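Local coordinates for coenzyme F420-dependent N(5),N(10)-methenyltetrahydromethanopterin reductase-related protein (Desulfurobacterium thermolithotrophum DSM 11699, PDB 6HUZ) that uses tetrahydrofolate derivatives as substrates, as a bacterial paralogue of [Fe]-hydrogenase that takes up the iron-guanylylpyridinol cofactor, at residues F97-A100 against E101-P105; P105-V108 against E109-I113; C117-S120 against I121-N125. All blocks are in the same frame, centred on the assembly; numbering follows the deposited sequence.

Contact 1. Residues F97-A100 against E101-P105. With FE9 (iron-guanylyl pyridinol cofactor), chain B.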
loop_
_atom_site.group_PDB
_atom_site.type_symbol
_atom_site.label_atom_id
_atom_site.label_comp_id
_atom_site.label_asym_id
_atom_site.label_seq_id
_atom_site.Cartn_x
_atom_site.Cartn_y
_atom_site.Cartn_z
ATOM N N PHE A 97 26.531 -10.239 -5.215
ATOM C CA PHE A 97 27.375 -9.205 -5.827
ATOM C C PHE A 97 28.739 -9.766 -6.177
ATOM O O PHE A 97 29.263 -9.527 -7.262
ATOM C CB PHE A 97 27.578 -8.029 -4.838
ATOM C CG PHE A 97 26.379 -7.147 -4.573
ATOM C CD1 PHE A 97 25.442 -6.901 -5.563
ATOM C CD2 PHE A 97 26.223 -6.508 -3.352
ATOM C CE1 PHE A 97 24.357 -6.067 -5.328
ATOM C CE2 PHE A 97 25.141 -5.669 -3.123
ATOM C CZ PHE A 97 24.209 -5.456 -4.112
ATOM N N LYS A 98 29.329 -10.504 -5.245
ATOM C CA LYS A 98 30.641 -11.084 -5.454
ATOM C C LYS A 98 30.654 -11.987 -6.685
ATOM O O LYS A 98 31.490 -11.805 -7.570
ATOM C CB LYS A 98 31.067 -11.865 -4.199
ATOM C CG LYS A 98 32.526 -12.314 -4.204
ATOM C CD LYS A 98 32.685 -13.776 -3.773
ATOM C CE LYS A 98 32.472 -14.732 -4.922
ATOM N NZ LYS A 98 32.323 -16.139 -4.469
ATOM N N ILE A 99 29.724 -12.953 -6.747
ATOM C CA ILE A 99 29.650 -13.898 -7.867
ATOM C C ILE A 99 29.467 -13.163 -9.188
ATOM O O ILE A 99 30.190 -13.440 -10.147
ATOM C CB ILE A 99 28.516 -14.943 -7.633
ATOM C CG1 ILE A 99 28.799 -15.804 -6.388
ATOM C CG2 ILE A 99 28.339 -15.845 -8.849
ATOM C CD1 ILE A 99 27.583 -16.279 -5.686
ATOM N N ALA A 100 28.492 -12.230 -9.250
ATOM C CA ALA A 100 28.224 -11.473 -10.474
ATOM C C ALA A 100 29.445 -10.672 -10.954
ATOM O O ALA A 100 29.729 -10.623 -12.146
ATOM C CB ALA A 100 27.055 -10.541 -10.243
ATOM N N GLU A 101 30.169 -10.054 -10.028
ATOM C CA GLU A 101 31.334 -9.256 -10.391
ATOM C C GLU A 101 32.478 -10.139 -10.876
ATOM O O GLU A 101 33.227 -9.757 -11.771
ATOM C CB GLU A 101 31.780 -8.457 -9.161
ATOM C CG GLU A 101 32.708 -7.288 -9.444
ATOM C CD GLU A 101 32.724 -6.255 -8.328
ATOM O OE1 GLU A 101 33.125 -5.100 -8.599
ATOM O OE2 GLU A 101 32.330 -6.597 -7.187
ATOM N N THR A 102 32.612 -11.320 -10.273
ATOM C CA THR A 102 33.680 -12.272 -10.602
ATOM C C THR A 102 33.483 -12.930 -11.969
ATOM O O THR A 102 34.460 -13.094 -12.695
ATOM C CB THR A 102 33.775 -13.300 -9.462
ATOM O OG1 THR A 102 34.043 -12.608 -8.242
ATOM C CG2 THR A 102 34.840 -14.345 -9.689
ATOM N N ILE A 103 32.235 -13.311 -12.329
ATOM C CA ILE A 103 31.973 -13.974 -13.628
ATOM C C ILE A 103 31.810 -13.002 -14.788
ATOM O O ILE A 103 31.935 -13.401 -15.942
ATOM C CB ILE A 103 30.726 -14.894 -13.549
ATOM C CG1 ILE A 103 29.418 -14.070 -13.445
ATOM C CG2 ILE A 103 30.894 -15.923 -12.416
ATOM C CD1 ILE A 103 28.112 -14.866 -13.361
ATOM N N LEU A 104 31.517 -11.736 -14.491
ATOM C CA LEU A 104 31.309 -10.708 -15.514
ATOM C C LEU A 104 32.353 -10.683 -16.674
ATOM O O LEU A 104 31.944 -10.582 -17.825
ATOM C CB LEU A 104 31.215 -9.336 -14.821
ATOM C CG LEU A 104 30.654 -8.184 -15.619
ATOM C CD1 LEU A 104 29.187 -8.400 -15.924
ATOM C CD2 LEU A 104 30.801 -6.901 -14.836
ATOM N N PRO A 105 33.676 -10.772 -16.441
ATOM C CA PRO A 105 34.609 -10.734 -17.582
ATOM C C PRO A 105 34.693 -12.013 -18.408
ATOM O O PRO A 105 35.295 -11.991 -19.483
ATOM C CB PRO A 105 35.983 -10.457 -16.935
ATOM C CG PRO A 105 35.804 -10.619 -15.471
ATOM C CD PRO A 105 34.377 -10.894 -15.145
HETATM O O2 FE9 B . 13.897 -19.523 -0.820
HETATM FE FE FE9 B . 13.159 -18.371 -3.740
HETATM C C1F FE9 B . 12.887 -20.149 -4.083
HETATM O O1F FE9 B . 12.718 -21.247 -4.301
HETATM C C2F FE9 B . 11.667 -17.992 -4.740
HETATM O O2F FE9 B . 10.767 -17.771 -5.386
HETATM C C8 FE9 B . 14.335 -18.075 -5.209
HETATM O O18 FE9 B . 13.936 -17.870 -6.342
HETATM C C7 FE9 B . 15.830 -18.084 -4.936
HETATM C C6 FE9 B . 15.985 -18.594 -3.531
HETATM N N1 FE9 B . 14.811 -18.810 -2.790
HETATM C C5 FE9 B . 17.323 -18.873 -2.985
HETATM C C5M FE9 B . 18.540 -18.581 -3.814
HETATM C C4 FE9 B . 17.420 -19.387 -1.609
HETATM C C3 FE9 B . 16.173 -19.607 -0.825
HETATM C C3M FE9 B . 16.193 -20.150 0.580
HETATM C C2 FE9 B . 14.848 -19.306 -1.485
HETATM O O3P FE9 B . 18.672 -19.557 -1.100
HETATM P P1 FE9 B . 19.398 -20.994 -0.969
HETATM O O1P FE9 B . 18.398 -22.048 -1.010
HETATM O O2P FE9 B . 20.071 -21.041 0.501
HETATM O "O5'" FE9 B . 20.433 -21.073 -2.177
HETATM C "C5'" FE9 B . 21.625 -20.302 -2.217
HETATM C "C4'" FE9 B . 22.702 -21.213 -2.795
HETATM O "O4'" FE9 B . 23.885 -20.460 -3.032
HETATM C "C1'" FE9 B . 24.997 -21.316 -2.803
HETATM C "C2'" FE9 B . 24.583 -22.115 -1.587
HETATM O "O2'" FE9 B . 25.321 -23.332 -1.405
HETATM C "C3'" FE9 B . 23.100 -22.346 -1.849
HETATM O "O3'" FE9 B . 22.837 -23.600 -2.480
HETATM N N9A FE9 B . 26.226 -20.511 -2.677
HETATM C C4A FE9 B . 26.970 -20.228 -3.721
HETATM N N3A FE9 B . 26.910 -20.593 -5.023
HETATM C C2A FE9 B . 27.885 -20.179 -5.859
HETATM N N2A FE9 B . 27.764 -20.532 -7.159
HETATM N N1A FE9 B . 28.936 -19.432 -5.472
HETATM C C6A FE9 B . 29.126 -19.064 -4.193
HETATM O O6A FE9 B . 30.091 -18.360 -3.855
HETATM C C5A FE9 B . 28.102 -19.440 -3.216
HETATM N N7A FE9 B . 27.902 -19.266 -1.901
HETATM C C8A FE9 B . 26.754 -19.921 -1.587
HETATM O O HOH W 1 12.111 -17.912 -1.805
#

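Contact 2. Residues P105-V108 against E109-I113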
loop_
_atom_site.group_PDB
_atom_site.type_symbol
_atom_site.label_atom_id
_atom_site.label_comp_id
_atom_site.label_asym_id
_atom_site.label_seq_id
_atom_site.Cartn_x
_atom_site.Cartn_y
_atom_site.Cartn_z
ATOM N N PRO A 105 33.676 -10.772 -16.441
ATOM C CA PRO A 105 34.609 -10.734 -17.582
ATOM C C PRO A 105 34.693 -12.013 -18.408
ATOM O O PRO A 105 35.295 -11.991 -19.483
ATOM C CB PRO A 105 35.983 -10.457 -16.935
ATOM C CG PRO A 105 35.804 -10.619 -15.471
ATOM C CD PRO A 105 34.377 -10.894 -15.145
ATOM N N TYR A 106 34.124 -13.124 -17.908
ATOM C CA TYR A 106 34.200 -14.423 -18.580
ATOM C C TYR A 106 32.968 -14.851 -19.364
ATOM O O TYR A 106 33.082 -15.762 -20.166
ATOM C CB TYR A 106 34.496 -15.483 -17.529
ATOM C CG TYR A 106 35.767 -15.209 -16.757
ATOM C CD1 TYR A 106 36.995 -15.656 -17.227
ATOM C CD2 TYR A 106 35.741 -14.515 -15.551
ATOM C CE1 TYR A 106 38.169 -15.426 -16.516
ATOM C CE2 TYR A 106 36.910 -14.283 -14.827
ATOM C CZ TYR A 106 38.125 -14.743 -15.317
ATOM O OH TYR A 106 39.310 -14.545 -14.643
ATOM N N LEU A 107 31.796 -14.231 -19.133
ATOM C CA LEU A 107 30.576 -14.619 -19.841
ATOM C C LEU A 107 30.744 -14.384 -21.335
ATOM O O LEU A 107 31.489 -13.492 -21.728
ATOM C CB LEU A 107 29.349 -13.871 -19.267
ATOM C CG LEU A 107 29.021 -14.211 -17.810
ATOM C CD1 LEU A 107 28.049 -13.169 -17.177
ATOM C CD2 LEU A 107 28.482 -15.624 -17.673
ATOM N N VAL A 108 30.080 -15.194 -22.173
ATOM C CA VAL A 108 30.201 -15.052 -23.626
ATOM C C VAL A 108 29.604 -13.751 -24.084
ATOM O O VAL A 108 28.760 -13.179 -23.385
ATOM C CB VAL A 108 29.586 -16.236 -24.425
ATOM C CG1 VAL A 108 30.113 -17.576 -23.926
ATOM C CG2 VAL A 108 28.059 -16.207 -24.416
ATOM N N GLU A 109 30.020 -13.269 -25.255
ATOM C CA GLU A 109 29.457 -12.016 -25.753
ATOM C C GLU A 109 27.915 -12.125 -25.810
ATOM O O GLU A 109 27.388 -13.171 -26.183
ATOM C CB GLU A 109 30.056 -11.657 -27.120
ATOM C CG GLU A 109 29.732 -10.240 -27.579
ATOM C CD GLU A 109 30.618 -9.147 -27.009
ATOM O OE1 GLU A 109 31.586 -9.476 -26.284
ATOM O OE2 GLU A 109 30.343 -7.956 -27.289
ATOM N N ASN A 110 27.209 -11.044 -25.402
ATOM C CA ASN A 110 25.745 -10.925 -25.356
ATOM C C ASN A 110 25.087 -11.854 -24.327
ATOM O O ASN A 110 23.896 -12.110 -24.425
ATOM C CB ASN A 110 25.130 -11.107 -26.740
ATOM C CG ASN A 110 25.722 -10.177 -27.775
ATOM O OD1 ASN A 110 25.801 -8.956 -27.589
ATOM N ND2 ASN A 110 26.156 -10.730 -28.894
ATOM N N ALA A 111 25.842 -12.349 -23.332
ATOM C CA ALA A 111 25.256 -13.204 -22.297
ATOM C C ALA A 111 24.272 -12.368 -21.454
ATOM O O ALA A 111 24.384 -11.140 -21.436
ATOM C CB ALA A 111 26.341 -13.736 -21.379
ATOM N N VAL A 112 23.329 -13.018 -20.745
ATOM C CA VAL A 112 22.371 -12.303 -19.876
ATOM C C VAL A 112 22.533 -12.883 -18.457
ATOM O O VAL A 112 22.613 -14.097 -18.296
ATOM C CB VAL A 112 20.895 -12.336 -20.389
ATOM C CG1 VAL A 112 20.426 -13.755 -20.691
ATOM C CG2 VAL A 112 19.913 -11.615 -19.423
ATOM N N ILE A 113 22.615 -12.005 -17.438
ATOM C CA ILE A 113 22.742 -12.394 -16.037
ATOM C C ILE A 113 21.322 -12.274 -15.460
ATOM O O ILE A 113 20.695 -11.236 -15.646
ATOM C CB ILE A 113 23.739 -11.454 -15.296
ATOM C CG1 ILE A 113 25.184 -11.794 -15.688
ATOM C CG2 ILE A 113 23.540 -11.518 -13.780
ATOM C CD1 ILE A 113 26.224 -10.748 -15.257
#

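Contact 3. Residues C117-S120 against I121-N125. With FE9 (iron-guanylyl pyridinol cofactor), chain B.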
loop_
_atom_site.group_PDB
_atom_site.type_symbol
_atom_site.label_atom_id
_atom_site.label_comp_id
_atom_site.label_asym_id
_atom_site.label_seq_id
_atom_site.Cartn_x
_atom_site.Cartn_y
_atom_site.Cartn_z
ATOM N N CYS A 117 14.663 -14.736 -6.576
ATOM C CA CYS A 117 14.014 -14.025 -5.467
ATOM C C CYS A 117 14.968 -13.358 -4.487
ATOM O O CYS A 117 14.514 -12.517 -3.736
ATOM C CB CYS A 117 13.080 -14.967 -4.712
ATOM S SG CYS A 117 13.936 -16.023 -3.495
ATOM N N THR A 118 16.250 -13.748 -4.431
ATOM C CA THR A 118 17.178 -13.163 -3.459
ATOM C C THR A 118 17.869 -11.848 -3.837
ATOM O O THR A 118 18.663 -11.347 -3.033
ATOM C CB THR A 118 18.272 -14.207 -3.149
ATOM O OG1 THR A 118 18.902 -14.579 -4.383
ATOM C CG2 THR A 118 17.699 -15.448 -2.449
ATOM N N MET A 119 17.629 -11.299 -5.024
ATOM C CA MET A 119 18.304 -10.058 -5.395
ATOM C C MET A 119 17.538 -9.328 -6.453
ATOM O O MET A 119 17.209 -9.940 -7.465
ATOM C CB MET A 119 19.712 -10.392 -5.936
ATOM C CG MET A 119 20.486 -9.186 -6.468
ATOM S SD MET A 119 20.507 -7.810 -5.294
ATOM C CE MET A 119 21.735 -8.411 -4.156
ATOM N N SER A 120 17.242 -8.018 -6.245
ATOM C CA SER A 120 16.549 -7.260 -7.277
ATOM C C SER A 120 17.513 -7.092 -8.458
ATOM O O SER A 120 18.696 -6.784 -8.248
ATOM C CB SER A 120 16.155 -5.884 -6.759
ATOM O OG SER A 120 15.981 -4.994 -7.845
ATOM N N ILE A 121 17.025 -7.297 -9.692
ATOM C CA ILE A 121 17.885 -7.152 -10.864
ATOM C C ILE A 121 18.345 -5.705 -11.019
ATOM O O ILE A 121 19.463 -5.473 -11.525
ATOM C CB ILE A 121 17.228 -7.692 -12.176
ATOM C CG1 ILE A 121 18.290 -7.821 -13.300
ATOM C CG2 ILE A 121 16.066 -6.796 -12.665
ATOM C CD1 ILE A 121 19.581 -8.764 -13.043
ATOM N N LEU A 122 17.494 -4.743 -10.594
ATOM C CA LEU A 122 17.807 -3.323 -10.688
ATOM C C LEU A 122 18.909 -2.966 -9.719
ATOM O O LEU A 122 19.797 -2.196 -10.081
ATOM C CB LEU A 122 16.558 -2.442 -10.467
ATOM C CG LEU A 122 15.395 -2.726 -11.449
ATOM C CD1 LEU A 122 14.273 -1.669 -11.296
ATOM C CD2 LEU A 122 15.889 -2.747 -12.915
ATOM N N VAL A 123 18.885 -3.538 -8.515
ATOM C CA VAL A 123 19.946 -3.289 -7.534
ATOM C C VAL A 123 21.240 -3.862 -8.084
ATOM O O VAL A 123 22.261 -3.171 -8.094
ATOM C CB VAL A 123 19.607 -3.893 -6.153
ATOM C CG1 VAL A 123 20.808 -3.828 -5.205
ATOM C CG2 VAL A 123 18.420 -3.187 -5.547
ATOM N N LEU A 124 21.224 -5.119 -8.564
ATOM C CA LEU A 124 22.430 -5.721 -9.111
ATOM C C LEU A 124 22.979 -4.960 -10.310
ATOM O O LEU A 124 24.185 -4.731 -10.387
ATOM C CB LEU A 124 22.196 -7.184 -9.510
ATOM C CG LEU A 124 23.434 -7.896 -10.092
ATOM C CD1 LEU A 124 24.544 -7.958 -9.085
ATOM C CD2 LEU A 124 23.085 -9.293 -10.593
ATOM N N ASN A 125 22.110 -4.585 -11.250
ATOM C CA ASN A 125 22.538 -3.853 -12.452
ATOM C C ASN A 125 23.223 -2.515 -12.075
ATOM O O ASN A 125 24.243 -2.140 -12.670
ATOM C CB ASN A 125 21.324 -3.608 -13.347
ATOM C CG ASN A 125 21.655 -2.728 -14.523
ATOM O OD1 ASN A 125 21.364 -1.546 -14.540
ATOM N ND2 ASN A 125 22.286 -3.287 -15.517
HETATM O O2 FE9 B . 13.897 -19.523 -0.820
HETATM FE FE FE9 B . 13.159 -18.371 -3.740
HETATM C C1F FE9 B . 12.887 -20.149 -4.083
HETATM O O1F FE9 B . 12.718 -21.247 -4.301
HETATM C C2F FE9 B . 11.667 -17.992 -4.740
HETATM O O2F FE9 B . 10.767 -17.771 -5.386
HETATM C C8 FE9 B . 14.335 -18.075 -5.209
HETATM O O18 FE9 B . 13.936 -17.870 -6.342
HETATM C C7 FE9 B . 15.830 -18.084 -4.936
HETATM C C6 FE9 B . 15.985 -18.594 -3.531
HETATM N N1 FE9 B . 14.811 -18.810 -2.790
HETATM C C5 FE9 B . 17.323 -18.873 -2.985
HETATM C C5M FE9 B . 18.540 -18.581 -3.814
HETATM C C4 FE9 B . 17.420 -19.387 -1.609
HETATM C C3 FE9 B . 16.173 -19.607 -0.825
HETATM C C3M FE9 B . 16.193 -20.150 0.580
HETATM C C2 FE9 B . 14.848 -19.306 -1.485
HETATM O O3P FE9 B . 18.672 -19.557 -1.100
HETATM P P1 FE9 B . 19.398 -20.994 -0.969
HETATM O O1P FE9 B . 18.398 -22.048 -1.010
HETATM O O2P FE9 B . 20.071 -21.041 0.501
HETATM O "O5'" FE9 B . 20.433 -21.073 -2.177
HETATM C "C5'" FE9 B . 21.625 -20.302 -2.217
HETATM C "C4'" FE9 B . 22.702 -21.213 -2.795
HETATM O "O4'" FE9 B . 23.885 -20.460 -3.032
HETATM C "C1'" FE9 B . 24.997 -21.316 -2.803
HETATM C "C2'" FE9 B . 24.583 -22.115 -1.587
HETATM O "O2'" FE9 B . 25.321 -23.332 -1.405
HETATM C "C3'" FE9 B . 23.100 -22.346 -1.849
HETATM O "O3'" FE9 B . 22.837 -23.600 -2.480
HETATM N N9A FE9 B . 26.226 -20.511 -2.677
HETATM C C4A FE9 B . 26.970 -20.228 -3.721
HETATM N N3A FE9 B . 26.910 -20.593 -5.023
HETATM C C2A FE9 B . 27.885 -20.179 -5.859
HETATM N N2A FE9 B . 27.764 -20.532 -7.159
HETATM N N1A FE9 B . 28.936 -19.432 -5.472
HETATM C C6A FE9 B . 29.126 -19.064 -4.193
HETATM O O6A FE9 B . 30.091 -18.360 -3.855
HETATM C C5A FE9 B . 28.102 -19.440 -3.216
HETATM N N7A FE9 B . 27.902 -19.266 -1.901
HETATM C C8A FE9 B . 26.754 -19.921 -1.587
HETATM O O HOH W 1 12.111 -17.912 -1.805
#

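Contact 1. Residues F97-A100 against E101-P105
Thr-102 turns its hydroxyl back onto the helical turn before it. Its OG1 donates to Lys-98 O at 2.8 Å, and Thr-102 N donates to the same oxygen at 3.0 Å. OG1 stands beside its own backbone N and opposite the carbonyl carbon (chi1 -59°), which brings both donors to one acceptor. The hydroxyl comes in from above the carbonyl plane of Lys-98, whereas the amide lies much nearer that plane. Lys-98 O is therefore gripped twice. A valine here would remove the hydroxyl and would probably leave Lys-98 O with one donor fewer, gripped by the backbone bond without its side-chain companion.

Ile-103 N donates to Ile-99 O. CG1 of Ile-103 sits between its backbone N and carbonyl carbon (chi1 71°). CG1 and CG2 consequently both come within 3.4 Å of Ile-99 O. The two CG2 methyls of Ile-99 and Ile-103 meet more loosely, at 4.4 Å. Glu-101 N bonds to Phe-97 O, and Leu-104 N to Ala-100 O.

Two side chains of residues 97-100 touch the cofactor. Ile-99 CD1 lies over the face of the guanine six-membered ring, near its N1A-C6A side, 3.4 Å from N1A. Lys-98, bent along its chain, brings NZ to the guanine O6A for a weak hydrogen bond of 3.2 Å. Farther out, Tyr-127 takes a hydrogen bond with Glu-101 OE2 and stacks on the Phe-97 ring. Helix 121-127 packs on Phe-97 and Ala-100, and helix 75-79 meets Ile-99, Thr-102 and Ile-103. This is the connecting helix of a parallel beta-alpha-beta unit in a Rossmann-like domain, with its nucleotide-facing side turned to the guanine of the iron cofactor.

Contact 2. Residues P105-V108 against E109-I113
Leu-107 is the first residue of the loop to reach the returning chain. Its CB lies 3.7 Å from the CB of Ala-111. With CG opposite its carbonyl carbon (chi1 -64°), Leu-107 carries CD1 on to Ile-113. There Leu-107 CD1 packs on Ile-113 CG1 at 3.5 Å, and the two side chains cross at about a right angle.

Val-108 follows and opens a type II beta turn that ends at Ala-111. Val-108 O accepts the closing bond from Ala-111 N at 3.0 Å. The N-H is bent, at 139°. The third turn residue, Asn-110, takes a positive phi of 67°, as this turn type requires. Val-108 CG2 stands 3.6 Å from Glu-109 O and 4.3 Å from Ala-111 CB.

Arg-137 donates to Leu-107 O and, weakly, to Val-108 O, while Asp-139 accepts from Asn-110 N. The turn delivers the chain from helix 95-103 into strand 112-115. That strand runs between strands 84-87 and 141-144 of the parallel sheet. Leu-107 touches Ala-79 of helix 75-79, and Val-112 faces helix 174-186.

Contact 3. Residues C117-S120 against I121-N125
Ser-120 and Val-123 touch at the start of helix 121-127, where Ser-120 is the N-cap. Its CB lies 3.7 Å from Val-123 CG2. Its tip, OG, faces the N-H groups of the first helical turn. OG accepts weak bonds from Leu-122 N at 3.1 Å and from Val-123 N at 3.3 Å. The second is much the straighter, with an N-H angle of 163° against 127°. OG is held away from its own backbone N and beside the carbonyl carbon (chi1 157°), which turns it over the helix end. The backbone joins in, as Ser-120 O takes the N-H of Leu-124 in a bond of 3.0 Å.

Met-119 adds an apolar cover. Its CG meets Leu-124 CB, and its SD lies 4.0 Å from Val-123 CG1. It crosses both side chains at about a right angle. Thr-115 OG1 holds Met-119 O, and Phe-97 lies against the Met-119 side chain.

Farther up the loop, Cys-117 and Thr-118 serve the cofactor. Cys-117 SG binds the iron at 2.5 Å, and Cys-117 N donates to the acyl oxygen O18 at 3.2 Å. Thr-118 CG2 rests 3.5 Å from the pyridinol carbon C5, while its OG1 is bonded to Thr-89 O. A water also binds the iron, roughly across from the acyl carbon, and donates to the pyridinol oxygen O2. The same Cys-117 touches the methenyltetrahydrofolate. One short loop thus supplies the protein ligand of the iron and a backbone grip on the acyl group. The water probably marks the exchangeable iron site where hydrogen would bind, as in [Fe]-hydrogenase.

Overall arrangement
From the N terminus, contact 1 winds along helix 95-103 and contact 2 begins at Pro-105, which they share. Contact 2 closes the loop from that helix into strand 112-115. Contact 3 then follows the strand and starts helix 121-127. The three lie in series, without nesting or crossing. They still meet in space. Leu-104 of contact 1 packs on Ile-113 of contact 2, and Ile-113 packs on Leu-124 of contact 3. Phe-97 and Ala-100 also lean on contact 3. Strand and two helices are tied into one layered unit. Contact 1 meets the guanine of the cofactor and contact 3 its iron, whereas contact 2 lies at the other end of helix 95-103, touching neither.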